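PDB 4R36: putative acyl-[acyl-carrier-protein]--UDP-N-acetylglucosamine O-acyltransferase from Bacteroides fragilis, which probably transfers an acyl chain from acyl carrier protein to the glucosamine 3-hydroxyl of UDP-N-acetylglucosamine, the first step of lipid A synthesis. Local coordinates for residues Thr122-Gly125 / Asn126-Leu130; Ile158-Asp161 / Asp162-Ile166. One frame throughout, in Å; residues are numbered along the deposited sequence.

Contact 1: Thr122-Gly125 / Asn126-Leu130; sequences TIVG and NNNLL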
loop_
_atom_site.group_PDB
_atom_site.type_symbol
_atom_site.label_atom_id
_atom_site.label_comp_id
_atom_site.label_asym_id
_atom_site.label_seq_id
_atom_site.Cartn_x
_atom_site.Cartn_y
_atom_site.Cartn_z
ATOM N N THR A 122 9.651 3.548 -19.782
ATOM C CA THR A 122 8.957 4.125 -18.609
ATOM C C THR A 122 9.799 5.350 -18.269
ATOM O O THR A 122 11.003 5.263 -18.103
ATOM C CB THR A 122 8.930 3.126 -17.456
ATOM O OG1 THR A 122 8.393 1.896 -17.944
ATOM C CG2 THR A 122 8.093 3.681 -16.300
ATOM N N ILE A 123 9.168 6.511 -18.196
ATOM C CA ILE A 123 9.878 7.774 -18.029
ATOM C C ILE A 123 9.317 8.630 -16.920
ATOM O O ILE A 123 8.120 8.971 -16.927
ATOM C CB ILE A 123 9.837 8.612 -19.310
ATOM C CG1 ILE A 123 10.478 7.820 -20.493
ATOM C CG2 ILE A 123 10.471 9.991 -19.120
ATOM C CD1 ILE A 123 10.283 8.468 -21.850
ATOM N N VAL A 124 10.204 9.008 -15.998
ATOM C CA VAL A 124 9.974 10.014 -14.968
ATOM C C VAL A 124 10.910 11.198 -15.263
ATOM O O VAL A 124 12.073 10.983 -15.603
ATOM C CB VAL A 124 10.307 9.458 -13.603
ATOM C CG1 VAL A 124 10.208 10.509 -12.496
ATOM C CG2 VAL A 124 9.380 8.319 -13.222
ATOM N N GLY A 125 10.357 12.420 -15.241
ATOM C CA GLY A 125 11.057 13.676 -15.544
ATOM C C GLY A 125 11.969 14.180 -14.433
ATOM O O GLY A 125 12.740 13.395 -13.838
ATOM N N ASN A 126 11.852 15.480 -14.139
ATOM C CA ASN A 126 12.773 16.117 -13.218
ATOM C C ASN A 126 12.063 16.657 -11.987
ATOM O O ASN A 126 10.881 17.043 -12.070
ATOM C CB ASN A 126 13.449 17.269 -13.925
ATOM C CG ASN A 126 14.066 16.871 -15.239
ATOM O OD1 ASN A 126 14.754 15.818 -15.379
ATOM N ND2 ASN A 126 13.838 17.692 -16.227
ATOM N N ASN A 127 12.762 16.711 -10.855
ATOM C CA ASN A 127 12.272 17.472 -9.688
ATOM C C ASN A 127 10.941 16.872 -9.150
ATOM O O ASN A 127 10.096 17.620 -8.667
ATOM C CB ASN A 127 12.095 18.971 -9.980
ATOM C CG ASN A 127 13.346 19.578 -10.635
ATOM O OD1 ASN A 127 14.355 19.613 -10.056
ATOM N ND2 ASN A 127 13.221 20.066 -11.818
ATOM N N ASN A 128 10.829 15.557 -9.186
ATOM C CA ASN A 128 9.700 14.900 -8.584
ATOM C C ASN A 128 10.021 14.332 -7.258
ATOM O O ASN A 128 11.159 13.895 -7.011
ATOM C CB ASN A 128 9.244 13.790 -9.507
ATOM C CG ASN A 128 8.837 14.315 -10.861
ATOM O OD1 ASN A 128 7.761 14.973 -11.011
ATOM N ND2 ASN A 128 9.651 13.974 -11.873
ATOM N N LEU A 129 8.997 14.221 -6.429
ATOM C CA LEU A 129 9.040 13.423 -5.203
ATOM C C LEU A 129 8.070 12.257 -5.306
ATOM O O LEU A 129 6.861 12.437 -5.398
ATOM C CB LEU A 129 8.682 14.279 -4.024
ATOM C CG LEU A 129 8.427 13.622 -2.698
ATOM C CD1 LEU A 129 9.586 12.723 -2.254
ATOM C CD2 LEU A 129 8.061 14.614 -1.617
ATOM N N LEU A 130 8.612 11.068 -5.290
ATOM C CA LEU A 130 7.835 9.838 -5.298
ATOM C C LEU A 130 8.021 9.234 -3.939
ATOM O O LEU A 130 9.031 8.669 -3.629
ATOM C CB LEU A 130 8.264 8.890 -6.406
ATOM C CG LEU A 130 8.281 9.418 -7.890
ATOM C CD1 LEU A 130 8.538 8.244 -8.829
ATOM C CD2 LEU A 130 6.950 10.064 -8.278
#
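Val-124 turns CG1 anti to the backbone N (chi1 175°), which carries this methyl toward the amide of Asn-128, whose CG lies beside its own N (chi1 -60°). CG1 of Val-124 thus rests 3.6 Å from ND2 of Asn-128, the two side chains crossing obliquely just inside a corner of the left-handed parallel beta-helix, a fold built from hexapeptide repeats, between strands 121-124 and 129-130. The other methyl, CG2, comes within 4.5 Å of CD1 of Leu-130, a loose apolar meeting in the core, where Ile-142 and Val-136 also touch Leu-130. Gly-125 takes psi -133° and suits the place because it has no CB to press on N of Asn-126; its C is 3.5 Å from ND2 of Asn-128. Asn-127, in the left-handed backbone conformation that asparagine accepts more readily than most residues, turns the chain and belongs to the pocket of a 2-(2-methoxyethoxy)ethanol, probably from the crystallisation liquor. No hydrogen bond links 122-125 to 126-130. Instead, the buried amide of Asn-128 uses both ends on the next coil: OD1 accepts from Cys-146 N, and ND2 donates to Gly-143 O. The chemistry implies that packing fills this corner, while polar bonds to an adjacent coil fix the amide's rotation.

Contact 2: Ile158-Asp161 / Asp162-Ile166; sequences IIID and DNAII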
loop_
_atom_site.group_PDB
_atom_site.type_symbol
_atom_site.label_atom_id
_atom_site.label_comp_id
_atom_site.label_asym_id
_atom_site.label_seq_id
_atom_site.Cartn_x
_atom_site.Cartn_y
_atom_site.Cartn_z
ATOM N N ILE A 158 0.115 5.368 -18.245
ATOM C CA ILE A 158 -0.470 6.596 -17.764
ATOM C C ILE A 158 0.425 7.785 -18.087
ATOM O O ILE A 158 1.587 7.640 -18.517
ATOM C CB ILE A 158 -0.745 6.559 -16.240
ATOM C CG1 ILE A 158 0.523 6.391 -15.408
ATOM C CG2 ILE A 158 -1.760 5.465 -15.938
ATOM C CD1 ILE A 158 1.336 7.636 -15.049
ATOM N N ILE A 159 -0.158 8.970 -17.972
ATOM C CA ILE A 159 0.530 10.197 -18.150
ATOM C C ILE A 159 0.204 11.160 -17.019
ATOM O O ILE A 159 -0.963 11.431 -16.715
ATOM C CB ILE A 159 0.205 10.870 -19.493
ATOM C CG1 ILE A 159 0.631 9.955 -20.658
ATOM C CG2 ILE A 159 0.853 12.291 -19.600
ATOM C CD1 ILE A 159 0.114 10.522 -21.997
ATOM N N ILE A 160 1.241 11.726 -16.411
ATOM C CA ILE A 160 1.062 12.758 -15.398
ATOM C C ILE A 160 1.793 14.007 -15.931
ATOM O O ILE A 160 2.996 13.969 -16.224
ATOM C CB ILE A 160 1.636 12.420 -14.014
ATOM C CG1 ILE A 160 1.314 11.042 -13.462
ATOM C CG2 ILE A 160 1.429 13.568 -12.992
ATOM C CD1 ILE A 160 -0.057 10.730 -13.169
ATOM N N ASP A 161 1.033 15.084 -16.047
ATOM C CA ASP A 161 1.561 16.380 -16.519
ATOM C C ASP A 161 2.331 17.078 -15.381
ATOM O O ASP A 161 2.244 16.692 -14.226
ATOM C CB ASP A 161 0.452 17.300 -17.029
ATOM C CG ASP A 161 -0.231 16.811 -18.292
ATOM O OD1 ASP A 161 -0.033 15.660 -18.782
ATOM O OD2 ASP A 161 -1.108 17.573 -18.820
ATOM N N ASP A 162 3.020 18.156 -15.693
ATOM C CA ASP A 162 3.818 18.820 -14.683
ATOM C C ASP A 162 3.051 19.376 -13.501
ATOM O O ASP A 162 1.914 19.882 -13.610
ATOM C CB ASP A 162 4.584 19.955 -15.341
ATOM C CG ASP A 162 5.623 19.450 -16.359
ATOM O OD1 ASP A 162 5.860 18.195 -16.526
ATOM O OD2 ASP A 162 6.143 20.328 -17.113
ATOM N N ASN A 163 3.707 19.405 -12.373
ATOM C CA ASN A 163 3.218 20.101 -11.181
ATOM C C ASN A 163 1.986 19.517 -10.474
ATOM O O ASN A 163 1.282 20.219 -9.782
ATOM C CB ASN A 163 3.024 21.611 -11.418
ATOM C CG ASN A 163 4.183 22.249 -12.136
ATOM O OD1 ASN A 163 4.047 22.787 -13.222
ATOM N ND2 ASN A 163 5.326 22.117 -11.554
ATOM N N ALA A 164 1.733 18.237 -10.631
ATOM C CA ALA A 164 0.582 17.627 -10.042
ATOM C C ALA A 164 0.940 17.213 -8.625
ATOM O O ALA A 164 2.094 16.948 -8.340
ATOM C CB ALA A 164 0.183 16.378 -10.855
ATOM N N ILE A 165 -0.042 17.222 -7.749
ATOM C CA ILE A 165 0.082 16.705 -6.418
ATOM C C ILE A 165 -0.918 15.594 -6.212
ATOM O O ILE A 165 -2.118 15.804 -6.293
ATOM C CB ILE A 165 -0.083 17.770 -5.334
ATOM C CG1 ILE A 165 1.020 18.813 -5.513
ATOM C CG2 ILE A 165 0.010 17.119 -3.959
ATOM C CD1 ILE A 165 0.964 19.929 -4.511
ATOM N N ILE A 166 -0.430 14.388 -5.953
ATOM C CA ILE A 166 -1.282 13.207 -5.765
ATOM C C ILE A 166 -1.019 12.709 -4.367
ATOM O O ILE A 166 0.164 12.561 -3.973
ATOM C CB ILE A 166 -0.969 12.148 -6.823
ATOM C CG1 ILE A 166 -1.099 12.790 -8.200
ATOM C CG2 ILE A 166 -1.840 10.923 -6.653
ATOM C CD1 ILE A 166 -0.731 11.880 -9.342
#
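Ile-160 meets both Ala-164 and Ile-166 across a corner of the left-handed parallel beta-helix, where strand 159-160 gives way to strand 165-166 and the chain passes from one face of the triangular prism to the next. From its CB the side chain forks. One branch is the methyl CG2, set beside the carbonyl carbon and 3.7 Å from CB of Ala-164; the small alanine suits this buried place near the bend, its methyl lying against that of Ile-160. The other branch, CG1, lies beside the backbone N (chi1 -47°), and the bend at chi2 (-65°) sends CD1 on to CD1 of Ile-166. These two methyls meet tip to tip at 4.1 Å, with Ile-166 reaching out through an extended chain (chi2 176°). Ile-142, Met-172 and Val-178 also touch Ile-160, making it part of the continuous aliphatic core of the coils.

The polar residues face the other way. OD2 of Asp-161 forms a salt bridge with Arg-177 NH2 on the following coil and a hydrogen bond with Tyr-261 OH, joining the corner to helix 257-267. Asp-162 OD1 accepts from Asn-144 N on the preceding coil. The two carboxylates thus diverge, their OD1 atoms 6.8 Å apart, which probably limits their mutual repulsion. Asn-163 turns the chain with a left-handed conformation, and just beyond it CB of Ala-164 stands 4.0 Å from the backbone O of Asp-161.

Followed from the N terminus, the chain rounds one corner at contact 1 and, two coils later, rounds the same edge of the prism again at contact 2. Each closes only a tight local turn, so the two lie in series and neither nest nor cross. Their centres are 10 Å apart and they do not touch, because the coil with strands 141-142 and 147-148 runs between. That coil joins them through Asn-144 and Cys-146, residues shared by both corners: Asn-144 OD1 accepts the N-H of Asn-126, and Cys-146 packs against Ile-160. Each corner carries the chain from the sheet of 121-124 and 159-160 to that of 129-130 and 165-166, and the packing inside it joins the two.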